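PDB 4ECO: uncharacterized protein from Bacteroides eggerthii DSM 20697, which is of unknown function but, as a leucine-rich repeat protein, probably binds another protein or ligand along its curved solenoid. Local coordinates for residues T105-G113 against F124-N132; P273-R284 against K306-N316. All blocks are in the same frame, centred on the assembly; numbering follows the deposited sequence.

Overall arrangement
Both contacts lie in the N-terminal half of a single-chain leucine-rich repeat solenoid, their centres 19 Å apart and their nearest atoms about 8 Å apart, so they do not touch. Both segments of contact 1 precede those of contact 2 in the sequence. Strand 109-111 of contact 1 runs parallel to strands 83-87 and 210-214, and the ladder continues through strand 253-257 to strands 277-279 and 309-311 of contact 2. Contact 1 packs a loop from the excursion that follows strand 109-111 against that strand, whereas contact 2 joins two successive parallel strands directly. Together they sample how the ladder is built and how a long connecting segment, probably an insertion between repeats, packs on it.

Contact 1. Residues T105-G113 against F124-N132; sequences TELEVLALG and FGPKGISAN
Strand 109-111 is met by the irregular loop 124-132, whose backbone comes nearest where the CA atoms of Glu108 and Ala131 stand 5.4 Å apart; a type I beta turn, Gly125 to Gly128, separates Phe124 from Ile129 and takes Pro126 and Lys127 to the surface. The Phe124 ring is sandwiched: Ala111 CB sits over the centre of one face, 3.5 Å from the centroid, as a CH-pi contact, while Ile129 CG2 lies on the opposite face, offset toward the rim. Val109 CB approaches Phe124 CE2 obliquely at 3.7 Å. With CG1 anti to the carbonyl carbon (chi1 -57°), Val109 also sends this methyl to Ile129 CG2, 3.6 Å away. Tyr212 of strand 210-214 adds an edge-to-face partner to Phe124. At the other end the extended Glu108 side chain packs CB on Ala131 CB and receives Asn132 N on OE1 at 2.9 Å, from above the carboxylate plane, with a bent N-H...O angle of 139°. OE1 is also salt-bridged to Arg209, so a backbone N-H and a guanidinium both hold it. The long connection to strand 210-214 thus folds back on strand 109-111 of the leucine-rich repeat solenoid; the bound sodium, with Glu117 and Ser192 at its site, lies about 10 Å from the Ala111 side chain.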
# COMPACT_ATOMS: atom_id res chain seq x y z
N THR A 105 -34.08 13.11 -0.09
CA THR A 105 -33.96 12.57 1.27
C THR A 105 -33.79 11.03 1.32
O THR A 105 -33.42 10.49 2.37
CB THR A 105 -35.16 13.00 2.09
OG1 THR A 105 -36.37 12.66 1.40
CG2 THR A 105 -35.11 14.47 2.45
N GLU A 106 -34.01 10.33 0.20
CA GLU A 106 -33.87 8.88 0.17
C GLU A 106 -32.47 8.47 -0.21
O GLU A 106 -32.17 7.27 -0.27
CB GLU A 106 -34.90 8.22 -0.77
CG GLU A 106 -36.35 8.42 -0.34
CD GLU A 106 -36.63 8.23 1.14
OE1 GLU A 106 -36.24 7.17 1.68
OE2 GLU A 106 -37.25 9.13 1.76
N LEU A 107 -31.61 9.49 -0.47
CA LEU A 107 -30.21 9.36 -0.88
C LEU A 107 -29.38 8.64 0.19
O LEU A 107 -29.39 9.06 1.36
CB LEU A 107 -29.65 10.76 -1.14
CG LEU A 107 -28.60 10.99 -2.20
CD1 LEU A 107 -28.95 10.35 -3.51
CD2 LEU A 107 -28.45 12.46 -2.45
N GLU A 108 -28.74 7.52 -0.22
CA GLU A 108 -27.85 6.70 0.60
C GLU A 108 -26.41 6.94 0.19
O GLU A 108 -25.54 7.03 1.04
CB GLU A 108 -28.18 5.20 0.49
CG GLU A 108 -29.40 4.71 1.25
CD GLU A 108 -29.67 3.22 1.07
OE1 GLU A 108 -28.71 2.42 1.18
OE2 GLU A 108 -30.84 2.85 0.82
N VAL A 109 -26.15 7.07 -1.12
CA VAL A 109 -24.79 7.33 -1.62
C VAL A 109 -24.78 8.63 -2.42
O VAL A 109 -25.73 8.94 -3.13
CB VAL A 109 -24.20 6.13 -2.43
CG1 VAL A 109 -24.19 4.84 -1.59
CG2 VAL A 109 -24.93 5.90 -3.75
N LEU A 110 -23.70 9.41 -2.29
CA LEU A 110 -23.48 10.68 -2.98
C LEU A 110 -22.00 10.90 -3.28
O LEU A 110 -21.18 10.90 -2.36
CB LEU A 110 -24.01 11.83 -2.12
CG LEU A 110 -23.86 13.26 -2.66
CD1 LEU A 110 -24.71 13.49 -3.94
CD2 LEU A 110 -24.28 14.24 -1.59
N ALA A 111 -21.67 11.11 -4.58
CA ALA A 111 -20.29 11.42 -5.03
C ALA A 111 -20.28 12.68 -5.91
O ALA A 111 -21.03 12.79 -6.90
CB ALA A 111 -19.68 10.25 -5.78
N LEU A 112 -19.44 13.65 -5.52
CA LEU A 112 -19.23 14.91 -6.24
C LEU A 112 -17.91 14.84 -6.97
O LEU A 112 -17.52 15.75 -7.70
CB LEU A 112 -19.27 16.12 -5.28
CG LEU A 112 -20.51 16.29 -4.39
CD1 LEU A 112 -20.36 17.51 -3.54
CD2 LEU A 112 -21.80 16.34 -5.17
N GLY A 113 -17.22 13.74 -6.73
CA GLY A 113 -15.90 13.44 -7.27
C GLY A 113 -15.32 12.36 -6.40
O GLY A 113 -15.90 12.06 -5.36
N PHE A 124 -18.66 4.68 -7.62
CA PHE A 124 -20.10 4.61 -7.37
C PHE A 124 -20.80 4.07 -8.59
O PHE A 124 -20.61 4.57 -9.71
CB PHE A 124 -20.66 5.99 -7.00
CG PHE A 124 -20.29 6.52 -5.63
CD1 PHE A 124 -18.96 6.71 -5.29
CD2 PHE A 124 -21.26 6.91 -4.74
CE1 PHE A 124 -18.62 7.20 -4.03
CE2 PHE A 124 -20.91 7.44 -3.49
CZ PHE A 124 -19.60 7.58 -3.15
N GLY A 125 -21.62 3.05 -8.36
CA GLY A 125 -22.37 2.36 -9.40
C GLY A 125 -22.87 1.02 -8.91
O GLY A 125 -22.58 0.63 -7.77
N PRO A 126 -23.61 0.27 -9.74
CA PRO A 126 -24.15 -1.04 -9.30
C PRO A 126 -23.08 -2.08 -8.91
O PRO A 126 -23.40 -2.99 -8.16
CB PRO A 126 -24.94 -1.51 -10.51
CG PRO A 126 -25.27 -0.27 -11.27
CD PRO A 126 -24.06 0.60 -11.11
N LYS A 127 -21.84 -1.97 -9.42
CA LYS A 127 -20.74 -2.90 -9.11
C LYS A 127 -19.79 -2.30 -8.05
O LYS A 127 -18.88 -2.99 -7.57
CB LYS A 127 -19.94 -3.29 -10.37
CG LYS A 127 -20.72 -3.97 -11.51
CD LYS A 127 -21.28 -5.35 -11.16
CE LYS A 127 -21.85 -6.08 -12.37
NZ LYS A 127 -20.80 -6.57 -13.32
N GLY A 128 -20.04 -1.03 -7.69
CA GLY A 128 -19.27 -0.30 -6.69
C GLY A 128 -20.11 0.15 -5.51
O GLY A 128 -20.89 -0.63 -4.96
N ILE A 129 -19.92 1.42 -5.11
CA ILE A 129 -20.65 2.02 -4.00
C ILE A 129 -22.07 2.29 -4.53
O ILE A 129 -22.29 3.07 -5.46
CB ILE A 129 -19.93 3.27 -3.42
CG1 ILE A 129 -18.62 2.87 -2.74
CG2 ILE A 129 -20.80 3.98 -2.42
CD1 ILE A 129 -17.52 3.95 -2.75
N SER A 130 -23.01 1.53 -3.98
CA SER A 130 -24.42 1.58 -4.37
C SER A 130 -25.32 1.55 -3.16
O SER A 130 -24.98 0.96 -2.13
CB SER A 130 -24.74 0.42 -5.30
OG SER A 130 -24.17 -0.81 -4.85
N ALA A 131 -26.48 2.20 -3.29
CA ALA A 131 -27.50 2.17 -2.25
C ALA A 131 -28.01 0.74 -2.06
O ALA A 131 -28.22 0.01 -3.04
CB ALA A 131 -28.64 3.10 -2.62
N ASN A 132 -28.11 0.33 -0.79
CA ASN A 132 -28.58 -0.97 -0.34
C ASN A 132 -27.68 -2.12 -0.90
O ASN A 132 -28.18 -3.17 -1.35
CB ASN A 132 -30.06 -1.16 -0.74
CG ASN A 132 -30.82 -2.07 0.15
OD1 ASN A 132 -31.25 -3.15 -0.27
ND2 ASN A 132 -30.99 -1.67 1.40

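Contact 2. Residues P273-R284 against K306-N316; sequences PEMQLINVACNR and KIQIIYIGYNN
Leu277, Ile278 and Asn279 pair in parallel with Ile309, Ile310 and Tyr311, the strand axes 4.9 Å apart and 3° from alignment. Of the backbone bonds, Gln276 O accepts two, from Gln308 N at 2.7 Å and from Ile309 N; Ile278 N and O reach Ile309 O and Tyr311 N, Val280 N binds Tyr311 O, and past the strands Cys282 N binds Gly313 O. Among polar side chains, the Gln276 and Gln308 amides stack, and Gln276 OE1 bonds to Arg142. With CG anti to its carbonyl carbon (chi1 -84°), Asn315 brings its amide back to the 280-283 backbone: ND2 gives a nearly straight bond to Val280 O (3.1 Å, 176°) and another to Ile312 O at 2.8 Å, while OD1 takes a weak one from Asn283 N. A leucine in place of Asn315 would probably leave Val280 O without its ND2 donor and Asn283 N without its weak OD1 acceptor, while Ile312 O would keep Asn340 alone of the two amides. Asn316 ND2 bonds Arg284 O at 2.8 Å. In apolar packing, Ile278 CG2 lies beside Ile310 CG1, Val280 CG2 meets Ile312 CD1 just past the strands, and Leu277 CD1 reaches diagonally to the Tyr311 ring edge. Stacked parallel strands followed by an inward-turned asparagine are the hallmark of the leucine-rich repeat asparagine ladder.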
# COMPACT_ATOMS: atom_id res chain seq x y z
N PRO A 273 -21.71 12.07 13.73
CA PRO A 273 -21.76 11.17 14.90
C PRO A 273 -21.22 9.74 14.66
O PRO A 273 -20.80 9.10 15.63
CB PRO A 273 -23.27 11.09 15.20
CG PRO A 273 -23.95 11.35 13.88
CD PRO A 273 -22.99 12.07 12.98
N GLU A 274 -21.25 9.23 13.40
CA GLU A 274 -20.93 7.82 13.16
C GLU A 274 -19.94 7.55 12.01
O GLU A 274 -19.89 6.41 11.54
CB GLU A 274 -22.24 7.06 12.88
CG GLU A 274 -23.20 6.95 14.06
CD GLU A 274 -22.76 6.08 15.22
OE1 GLU A 274 -21.88 5.20 15.01
OE2 GLU A 274 -23.31 6.25 16.33
N MSE A 275 -19.12 8.54 11.61
CA MSE A 275 -18.15 8.35 10.51
C MSE A 275 -17.11 7.28 10.89
O MSE A 275 -16.60 7.31 12.00
CB MSE A 275 -17.46 9.69 10.16
CG MSE A 275 -16.44 9.59 9.02
SE MSE A 275 -15.70 11.31 8.54
CE MSE A 275 -14.94 11.83 10.21
N GLN A 276 -16.85 6.32 9.97
CA GLN A 276 -15.92 5.19 10.18
C GLN A 276 -14.72 5.30 9.26
O GLN A 276 -13.59 5.17 9.72
CB GLN A 276 -16.62 3.83 9.97
CG GLN A 276 -17.79 3.60 10.92
CD GLN A 276 -18.42 2.25 10.82
OE1 GLN A 276 -18.75 1.76 9.74
NE2 GLN A 276 -18.73 1.66 11.95
N LEU A 277 -14.95 5.55 7.97
CA LEU A 277 -13.87 5.73 6.99
C LEU A 277 -13.72 7.24 6.68
O LEU A 277 -14.71 7.94 6.42
CB LEU A 277 -14.15 4.91 5.70
CG LEU A 277 -13.12 4.96 4.55
CD1 LEU A 277 -13.17 3.69 3.72
CD2 LEU A 277 -13.34 6.21 3.64
N ILE A 278 -12.47 7.72 6.66
CA ILE A 278 -12.19 9.10 6.31
C ILE A 278 -10.99 9.12 5.36
O ILE A 278 -9.91 8.69 5.73
CB ILE A 278 -12.03 10.08 7.50
CG1 ILE A 278 -11.81 11.52 6.97
CG2 ILE A 278 -10.94 9.64 8.50
CD1 ILE A 278 -11.91 12.61 7.94
N ASN A 279 -11.21 9.58 4.13
CA ASN A 279 -10.15 9.72 3.16
C ASN A 279 -9.90 11.21 2.93
O ASN A 279 -10.75 11.91 2.38
CB ASN A 279 -10.51 8.98 1.86
CG ASN A 279 -9.37 8.81 0.88
OD1 ASN A 279 -8.52 9.68 0.71
ND2 ASN A 279 -9.34 7.67 0.22
N VAL A 280 -8.78 11.71 3.43
CA VAL A 280 -8.41 13.13 3.31
C VAL A 280 -7.02 13.23 2.67
O VAL A 280 -6.24 14.14 2.97
CB VAL A 280 -8.51 13.92 4.66
CG1 VAL A 280 -9.97 14.21 5.03
CG2 VAL A 280 -7.79 13.19 5.80
N ALA A 281 -6.74 12.29 1.75
CA ALA A 281 -5.47 12.24 1.04
C ALA A 281 -5.36 13.34 -0.04
O ALA A 281 -6.39 13.82 -0.53
CB ALA A 281 -5.29 10.87 0.41
N CYS A 282 -4.13 13.74 -0.39
CA CYS A 282 -3.73 14.72 -1.43
C CYS A 282 -4.16 16.13 -1.13
O CYS A 282 -4.22 16.92 -2.07
CB CYS A 282 -4.23 14.33 -2.82
SG CYS A 282 -3.56 12.79 -3.47
N ASN A 283 -4.40 16.50 0.13
CA ASN A 283 -4.76 17.89 0.41
C ASN A 283 -3.50 18.65 0.86
O ASN A 283 -3.34 19.00 2.03
CB ASN A 283 -5.88 17.96 1.41
CG ASN A 283 -7.15 17.32 0.92
OD1 ASN A 283 -7.63 17.60 -0.19
ND2 ASN A 283 -7.73 16.46 1.75
N ARG A 284 -2.58 18.86 -0.10
CA ARG A 284 -1.28 19.47 0.14
C ARG A 284 -1.33 20.97 0.21
O ARG A 284 -0.29 21.58 0.52
CB ARG A 284 -0.28 19.03 -0.90
CG ARG A 284 0.52 17.86 -0.36
CD ARG A 284 1.44 17.25 -1.38
NE ARG A 284 2.14 16.13 -0.77
CZ ARG A 284 2.94 15.31 -1.42
NH1 ARG A 284 3.17 15.47 -2.72
NH2 ARG A 284 3.52 14.29 -0.78
N LYS A 306 -15.29 6.57 16.87
CA LYS A 306 -15.99 5.78 15.85
C LYS A 306 -15.13 5.46 14.63
O LYS A 306 -15.37 4.42 14.01
CB LYS A 306 -17.29 6.48 15.39
CG LYS A 306 -18.34 6.73 16.48
CD LYS A 306 -19.02 5.45 16.97
CE LYS A 306 -20.03 5.72 18.05
NZ LYS A 306 -20.66 4.46 18.56
N ILE A 307 -14.18 6.34 14.25
CA ILE A 307 -13.33 6.21 13.05
C ILE A 307 -12.56 4.89 13.10
O ILE A 307 -12.02 4.51 14.14
CB ILE A 307 -12.39 7.44 12.92
CG1 ILE A 307 -13.25 8.72 12.65
CG2 ILE A 307 -11.36 7.24 11.81
CD1 ILE A 307 -12.60 10.07 12.89
N GLN A 308 -12.55 4.17 11.98
CA GLN A 308 -11.92 2.85 11.83
C GLN A 308 -10.82 2.85 10.77
O GLN A 308 -9.91 2.03 10.87
CB GLN A 308 -12.99 1.80 11.46
CG GLN A 308 -13.95 1.49 12.61
CD GLN A 308 -15.08 0.53 12.28
OE1 GLN A 308 -15.51 0.38 11.14
NE2 GLN A 308 -15.67 -0.05 13.32
N ILE A 309 -10.95 3.72 9.72
CA ILE A 309 -10.01 3.80 8.59
C ILE A 309 -9.63 5.25 8.34
O ILE A 309 -10.51 6.08 8.21
CB ILE A 309 -10.60 3.14 7.30
CG1 ILE A 309 -11.19 1.74 7.58
CG2 ILE A 309 -9.57 3.11 6.16
CD1 ILE A 309 -12.20 1.26 6.58
N ILE A 310 -8.33 5.52 8.23
CA ILE A 310 -7.80 6.85 7.92
C ILE A 310 -6.86 6.75 6.70
O ILE A 310 -5.84 6.05 6.75
CB ILE A 310 -7.07 7.52 9.14
CG1 ILE A 310 -8.00 7.69 10.36
CG2 ILE A 310 -6.46 8.86 8.72
CD1 ILE A 310 -7.38 8.26 11.63
N TYR A 311 -7.22 7.44 5.62
CA TYR A 311 -6.36 7.57 4.45
C TYR A 311 -5.86 9.01 4.50
O TYR A 311 -6.66 9.93 4.27
CB TYR A 311 -7.07 7.22 3.12
CG TYR A 311 -7.54 5.78 2.97
CD1 TYR A 311 -6.62 4.74 2.85
CD2 TYR A 311 -8.89 5.48 2.88
CE1 TYR A 311 -7.05 3.42 2.70
CE2 TYR A 311 -9.33 4.17 2.69
CZ TYR A 311 -8.40 3.14 2.60
OH TYR A 311 -8.82 1.84 2.40
N ILE A 312 -4.59 9.23 4.91
CA ILE A 312 -4.11 10.61 5.05
C ILE A 312 -2.74 10.79 4.33
O ILE A 312 -1.99 11.75 4.60
CB ILE A 312 -4.10 11.04 6.56
CG1 ILE A 312 -3.94 12.57 6.73
CG2 ILE A 312 -3.13 10.23 7.43
CD1 ILE A 312 -4.65 13.17 7.91
N GLY A 313 -2.47 9.91 3.35
CA GLY A 313 -1.26 9.99 2.53
C GLY A 313 -1.24 11.20 1.61
O GLY A 313 -2.26 11.87 1.43
N TYR A 314 -0.06 11.49 1.00
CA TYR A 314 0.16 12.63 0.09
C TYR A 314 -0.25 13.97 0.77
O TYR A 314 -0.99 14.78 0.22
CB TYR A 314 -0.58 12.44 -1.25
CG TYR A 314 -0.10 11.26 -2.07
CD1 TYR A 314 0.96 11.40 -2.96
CD2 TYR A 314 -0.75 10.03 -2.01
CE1 TYR A 314 1.40 10.32 -3.73
CE2 TYR A 314 -0.31 8.95 -2.77
CZ TYR A 314 0.75 9.10 -3.64
OH TYR A 314 1.17 8.06 -4.42
N ASN A 315 0.27 14.19 1.97
CA ASN A 315 -0.05 15.38 2.72
C ASN A 315 1.24 15.98 3.29
O ASN A 315 2.33 15.53 2.90
CB ASN A 315 -1.08 15.05 3.81
CG ASN A 315 -2.50 15.07 3.31
OD1 ASN A 315 -2.96 16.05 2.70
ND2 ASN A 315 -3.26 14.04 3.64
N ASN A 316 1.13 17.01 4.15
CA ASN A 316 2.30 17.70 4.67
C ASN A 316 2.55 17.48 6.17
O ASN A 316 3.36 18.23 6.75
CB ASN A 316 2.14 19.19 4.41
CG ASN A 316 1.96 19.57 2.97
OD1 ASN A 316 2.75 19.20 2.07
ND2 ASN A 316 0.93 20.34 2.72
O HOH W 1 -18.08 3.30 14.16
O HOH W 2 -1.45 18.22 4.06